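Local structure of putative branched-chain amino acid ABC transporter (3HUT) at residues 202-207 and 231-236; 222-227 and 244-249. The protein probably binds branched-chain or related amino acids outside the cytoplasmic membrane as the receptor component of an ABC transporter. All blocks are in the same frame, centred on the assembly; numbering follows the deposited sequence.

Interaction 1 of 2, residues 202-207 and 231-236; sequences MAYEDA and SPKFID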
loop_
_atom_site.group_PDB
_atom_site.type_symbol
_atom_site.label_atom_id
_atom_site.label_comp_id
_atom_site.label_asym_id
_atom_site.label_seq_id
_atom_site.Cartn_x
_atom_site.Cartn_y
_atom_site.Cartn_z
HETATM N N MSE A 202 3.902 -6.807 13.129
HETATM C CA MSE A 202 4.472 -8.001 12.527
HETATM C C MSE A 202 3.517 -8.624 11.512
HETATM O O MSE A 202 2.362 -8.198 11.378
HETATM C CB MSE A 202 4.846 -9.032 13.600
HETATM C CG MSE A 202 3.695 -9.710 14.320
HETATM SE SE MSE A 202 4.330 -10.936 15.710
HETATM C CE MSE A 202 4.515 -9.651 17.102
ATOM N N ALA A 203 4.010 -9.630 10.795
ATOM C CA ALA A 203 3.233 -10.296 9.759
ATOM C C ALA A 203 2.476 -11.506 10.288
ATOM O O ALA A 203 2.799 -12.045 11.346
ATOM C CB ALA A 203 4.150 -10.700 8.601
ATOM N N TYR A 204 1.479 -11.939 9.524
ATOM C CA TYR A 204 0.635 -13.055 9.922
ATOM C C TYR A 204 1.344 -14.360 10.269
ATOM O O TYR A 204 0.941 -15.041 11.215
ATOM C CB TYR A 204 -0.432 -13.317 8.848
ATOM C CG TYR A 204 0.112 -13.749 7.503
ATOM C CD1 TYR A 204 0.439 -15.081 7.255
ATOM C CD2 TYR A 204 0.287 -12.825 6.474
ATOM C CE1 TYR A 204 0.926 -15.484 6.008
ATOM C CE2 TYR A 204 0.768 -13.212 5.229
ATOM C CZ TYR A 204 1.086 -14.543 5.001
ATOM O OH TYR A 204 1.556 -14.929 3.767
ATOM N N GLU A 205 2.397 -14.710 9.534
ATOM C CA GLU A 205 3.091 -15.972 9.808
ATOM C C GLU A 205 3.722 -16.038 11.194
ATOM O O GLU A 205 3.876 -17.128 11.751
ATOM C CB GLU A 205 4.167 -16.264 8.753
ATOM C CG GLU A 205 5.323 -15.295 8.768
ATOM C CD GLU A 205 5.148 -14.168 7.778
ATOM O OE1 GLU A 205 3.988 -13.829 7.448
ATOM O OE2 GLU A 205 6.181 -13.617 7.335
ATOM N N ASP A 206 4.102 -14.888 11.743
ATOM C CA ASP A 206 4.696 -14.837 13.080
ATOM C C ASP A 206 3.636 -14.525 14.134
ATOM O O ASP A 206 3.690 -15.033 15.255
ATOM C CB ASP A 206 5.797 -13.766 13.164
ATOM C CG ASP A 206 7.037 -14.133 12.369
ATOM O OD1 ASP A 206 7.326 -15.341 12.248
ATOM O OD2 ASP A 206 7.732 -13.213 11.883
ATOM N N ALA A 207 2.672 -13.688 13.766
ATOM C CA ALA A 207 1.606 -13.290 14.685
ATOM C C ALA A 207 0.636 -14.410 15.066
ATOM O O ALA A 207 0.209 -14.496 16.216
ATOM C CB ALA A 207 0.834 -12.118 14.099
ATOM N N SER A 231 -4.496 -11.352 5.784
ATOM C CA SER A 231 -4.387 -12.469 4.862
ATOM C C SER A 231 -5.279 -13.595 5.356
ATOM O O SER A 231 -5.445 -13.784 6.559
ATOM C CB SER A 231 -2.941 -12.974 4.792
ATOM O OG SER A 231 -2.869 -14.222 4.111
ATOM N N PRO A 232 -5.885 -14.349 4.434
ATOM C CA PRO A 232 -6.734 -15.439 4.916
ATOM C C PRO A 232 -5.882 -16.406 5.744
ATOM O O PRO A 232 -6.387 -17.081 6.641
ATOM C CB PRO A 232 -7.277 -16.058 3.622
ATOM C CG PRO A 232 -6.249 -15.698 2.590
ATOM C CD PRO A 232 -5.866 -14.291 2.963
ATOM N N LYS A 233 -4.581 -16.440 5.457
ATOM C CA LYS A 233 -3.662 -17.315 6.175
ATOM C C LYS A 233 -3.571 -16.962 7.656
ATOM O O LYS A 233 -3.294 -17.827 8.481
ATOM C CB LYS A 233 -2.269 -17.275 5.534
ATOM C CG LYS A 233 -2.256 -17.812 4.106
ATOM C CD LYS A 233 -0.883 -17.726 3.449
ATOM C CE LYS A 233 0.074 -18.816 3.933
ATOM N NZ LYS A 233 0.604 -18.606 5.318
ATOM N N PHE A 234 -3.814 -15.700 7.994
ATOM C CA PHE A 234 -3.762 -15.282 9.391
ATOM C C PHE A 234 -4.790 -16.089 10.173
ATOM O O PHE A 234 -4.529 -16.542 11.288
ATOM C CB PHE A 234 -4.061 -13.783 9.519
ATOM C CG PHE A 234 -3.981 -13.263 10.929
ATOM C CD1 PHE A 234 -2.842 -13.483 11.706
ATOM C CD2 PHE A 234 -5.031 -12.526 11.473
ATOM C CE1 PHE A 234 -2.743 -12.973 13.003
ATOM C CE2 PHE A 234 -4.949 -12.012 12.767
ATOM C CZ PHE A 234 -3.801 -12.233 13.534
ATOM N N ILE A 235 -5.953 -16.287 9.567
ATOM C CA ILE A 235 -7.025 -17.042 10.196
ATOM C C ILE A 235 -6.779 -18.550 10.080
ATOM O O ILE A 235 -7.003 -19.291 11.033
ATOM C CB ILE A 235 -8.385 -16.672 9.562
ATOM C CG1 ILE A 235 -8.651 -15.176 9.790
ATOM C CG2 ILE A 235 -9.500 -17.531 10.151
ATOM C CD1 ILE A 235 -9.855 -14.636 9.048
ATOM N N ASP A 236 -6.313 -19.006 8.923
ATOM C CA ASP A 236 -6.046 -20.429 8.760
ATOM C C ASP A 236 -4.960 -20.875 9.733
ATOM O O ASP A 236 -4.990 -22.001 10.230
ATOM C CB ASP A 236 -5.594 -20.757 7.335
ATOM C CG ASP A 236 -6.634 -20.409 6.294
ATOM O OD1 ASP A 236 -7.836 -20.621 6.552
ATOM O OD2 ASP A 236 -6.241 -19.933 5.211
HETATM O O HOH W 1 3.142 -17.461 3.514
#
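The first turns of helices 204-216 and 232-238 meet in a Rossmann-like lobe of this periplasmic binding protein, where Tyr204 packs against Ser231, Lys233 and Phe234. Ser231 precedes its helix as N-cap, and Lys233 N donates to Ser231 OG at 3.1 Å. Ser231 also lays its CB over one face of the Tyr204 ring, a CH-pi contact 4.0 Å from the centroid. Across the opposite face comes Glu205 OE1, 3.6 Å above the ring plane, so carboxylate and serine sandwich the phenol. Lys233 arrives at the ring edge: its chain bends at chi3 (77°) and chi4 (-74°), bringing NZ to 3.2 Å from Tyr204 CE1, near the ring plane. A water lies 3.0 Å from Tyr204 OH and accepts a weak bond from Lys233 NZ. Deeper in, Tyr204 CB rests 3.7 Å from Phe234 CB, while Phe234 CE1 reaches Ala207 CB at 3.8 Å. A leucine in place of Tyr204 would probably leave Ser231 CB without its aromatic face and the bridging water without its hydroxyl mate. Phe234 also packs on Val242, and Ala207 on Leu229, while a backbone hydrogen bond joins Tyr204 to Ala228, tying the helix start to the loop that follows strand 223-225.

Interaction 2 of 2, residues 222-227 and 244-249; sequences PVYGSS and GVRLAT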
loop_
_atom_site.group_PDB
_atom_site.type_symbol
_atom_site.label_atom_id
_atom_site.label_comp_id
_atom_site.label_asym_id
_atom_site.label_seq_id
_atom_site.Cartn_x
_atom_site.Cartn_y
_atom_site.Cartn_z
ATOM N N PRO A 222 -7.065 -7.288 24.449
ATOM C CA PRO A 222 -7.404 -7.058 23.043
ATOM C C PRO A 222 -6.118 -6.835 22.245
ATOM O O PRO A 222 -5.117 -6.357 22.785
ATOM C CB PRO A 222 -8.295 -5.814 23.099
ATOM C CG PRO A 222 -7.779 -5.078 24.295
ATOM C CD PRO A 222 -7.556 -6.189 25.304
ATOM N N VAL A 223 -6.151 -7.179 20.963
ATOM C CA VAL A 223 -4.979 -7.036 20.109
ATOM C C VAL A 223 -5.268 -6.263 18.832
ATOM O O VAL A 223 -6.276 -6.499 18.165
ATOM C CB VAL A 223 -4.423 -8.421 19.716
ATOM C CG1 VAL A 223 -3.265 -8.262 18.717
ATOM C CG2 VAL A 223 -3.960 -9.164 20.961
ATOM N N TYR A 224 -4.377 -5.328 18.510
ATOM C CA TYR A 224 -4.472 -4.525 17.292
ATOM C C TYR A 224 -3.180 -4.826 16.550
ATOM O O TYR A 224 -2.174 -5.165 17.176
ATOM C CB TYR A 224 -4.525 -3.031 17.618
ATOM C CG TYR A 224 -5.828 -2.553 18.219
ATOM C CD1 TYR A 224 -6.684 -1.718 17.500
ATOM C CD2 TYR A 224 -6.195 -2.915 19.515
ATOM C CE1 TYR A 224 -7.874 -1.248 18.058
ATOM C CE2 TYR A 224 -7.380 -2.451 20.082
ATOM C CZ TYR A 224 -8.214 -1.617 19.348
ATOM O OH TYR A 224 -9.381 -1.141 19.908
ATOM N N GLY A 225 -3.185 -4.709 15.230
ATOM C CA GLY A 225 -1.961 -5.003 14.516
ATOM C C GLY A 225 -1.824 -4.400 13.136
ATOM O O GLY A 225 -2.746 -3.785 12.601
ATOM N N SER A 226 -0.642 -4.602 12.570
ATOM C CA SER A 226 -0.283 -4.113 11.253
ATOM C C SER A 226 -1.128 -4.725 10.142
ATOM O O SER A 226 -1.708 -5.806 10.297
ATOM C CB SER A 226 1.193 -4.436 10.990
ATOM O OG SER A 226 1.534 -4.253 9.625
ATOM N N SER A 227 -1.181 -4.022 9.014
ATOM C CA SER A 227 -1.898 -4.498 7.836
ATOM C C SER A 227 -1.202 -5.765 7.333
ATOM O O SER A 227 -1.752 -6.508 6.517
ATOM C CB SER A 227 -1.863 -3.430 6.735
ATOM O OG SER A 227 -0.528 -3.011 6.485
ATOM N N GLY A 244 -11.172 -11.523 17.206
ATOM C CA GLY A 244 -11.112 -10.271 17.931
ATOM C C GLY A 244 -9.943 -9.365 17.588
ATOM O O GLY A 244 -9.927 -8.207 18.002
ATOM N N VAL A 245 -8.961 -9.869 16.845
ATOM C CA VAL A 245 -7.820 -9.037 16.469
ATOM C C VAL A 245 -8.292 -7.923 15.532
ATOM O O VAL A 245 -9.110 -8.149 14.636
ATOM C CB VAL A 245 -6.708 -9.868 15.769
ATOM C CG1 VAL A 245 -5.592 -8.950 15.275
ATOM C CG2 VAL A 245 -6.127 -10.885 16.748
ATOM N N ARG A 246 -7.789 -6.716 15.757
ATOM C CA ARG A 246 -8.159 -5.576 14.933
ATOM C C ARG A 246 -6.985 -5.088 14.106
ATOM O O ARG A 246 -5.837 -5.172 14.534
ATOM C CB ARG A 246 -8.678 -4.439 15.811
ATOM C CG ARG A 246 -10.091 -4.671 16.307
ATOM C CD ARG A 246 -10.453 -3.718 17.423
ATOM N NE ARG A 246 -11.828 -3.925 17.859
ATOM C CZ ARG A 246 -12.378 -3.330 18.909
ATOM N NH1 ARG A 246 -11.668 -2.484 19.646
ATOM N NH2 ARG A 246 -13.644 -3.587 19.224
ATOM N N LEU A 247 -7.283 -4.583 12.913
ATOM C CA LEU A 247 -6.254 -4.062 12.030
ATOM C C LEU A 247 -6.898 -3.166 10.983
ATOM O O LEU A 247 -8.098 -3.264 10.717
ATOM C CB LEU A 247 -5.495 -5.205 11.331
ATOM C CG LEU A 247 -6.215 -6.157 10.359
ATOM C CD1 LEU A 247 -6.818 -5.397 9.187
ATOM C CD2 LEU A 247 -5.212 -7.174 9.826
ATOM N N ALA A 248 -6.096 -2.289 10.396
ATOM C CA ALA A 248 -6.579 -1.403 9.350
ATOM C C ALA A 248 -5.769 -1.692 8.091
ATOM O O ALA A 248 -4.593 -2.036 8.173
ATOM C CB ALA A 248 -6.403 0.061 9.767
ATOM N N THR A 249 -6.401 -1.564 6.933
ATOM C CA THR A 249 -5.715 -1.800 5.673
ATOM C C THR A 249 -6.325 -0.929 4.582
ATOM O O THR A 249 -7.450 -0.453 4.713
ATOM C CB THR A 249 -5.798 -3.285 5.257
ATOM O OG1 THR A 249 -4.917 -3.515 4.151
ATOM C CG2 THR A 249 -7.219 -3.651 4.845
HETATM O O HOH W 2 -9.062 -5.901 19.245
HETATM O O HOH W 3 -3.208 -1.999 10.789
#
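Tyr224 and Arg246 lie side by side and point the same way, with Arg246 NH1 donating to Tyr224 OH at 2.7 Å. The hydroxyl sits in the guanidinium plane, although the bond is bent to 138° at the hydrogen, and the ring stands 75° from that plane. Extended from CG to NE, the arginine runs along the phenol: its CB lies over one ring face, 4.1 Å from the centroid in a CH-pi contact, and its CD is 3.6 Å from Tyr224 CZ. Beneath them the backbones pair in parallel. Arg246 N donates to Val223 O at 2.9 Å, and Gly225 N to Arg246 O at 2.8 Å. These are neighbouring strands of a beta-alpha-beta unit, with helix 232-238 as the crossover between them. Waters extend the pairing: one donates to both Val223 O and Gly244 O, while another bridges Gly225 O, to which it donates, and Ala248 N, from which it accepts at 2.9 Å. Further out, Tyr224 OH is hydrogen-bonded to Asp137 OD2, which also forms a long, weak ion pair with Arg246 NH1. Trp133, on helix 126-136, meets the Tyr224 ring edge-to-face and also touches the Arg246 side chain.

Interactions 1 and 2 lie in one stretch of alternating helices and strands, their centres about 11 Å apart. Along the chain their segments alternate: helix 204-216, strand 223-225, helix 232-238, strand 246-249. Interaction 2 joins strands within the mixed sheet, whereas interaction 1 joins the helices that precede each of them, packed together on one side of that sheet. The layers touch directly, Phe234 CE2 standing 4.0 Å from Val245 CG1. Helix 126-136 packs on the other side, on Tyr224, Arg246 and Ala248, giving the helix-sheet-helix layering characteristic of a periplasmic binding protein lobe, the kind of unit that in this family moves against its partner lobe around the ligand.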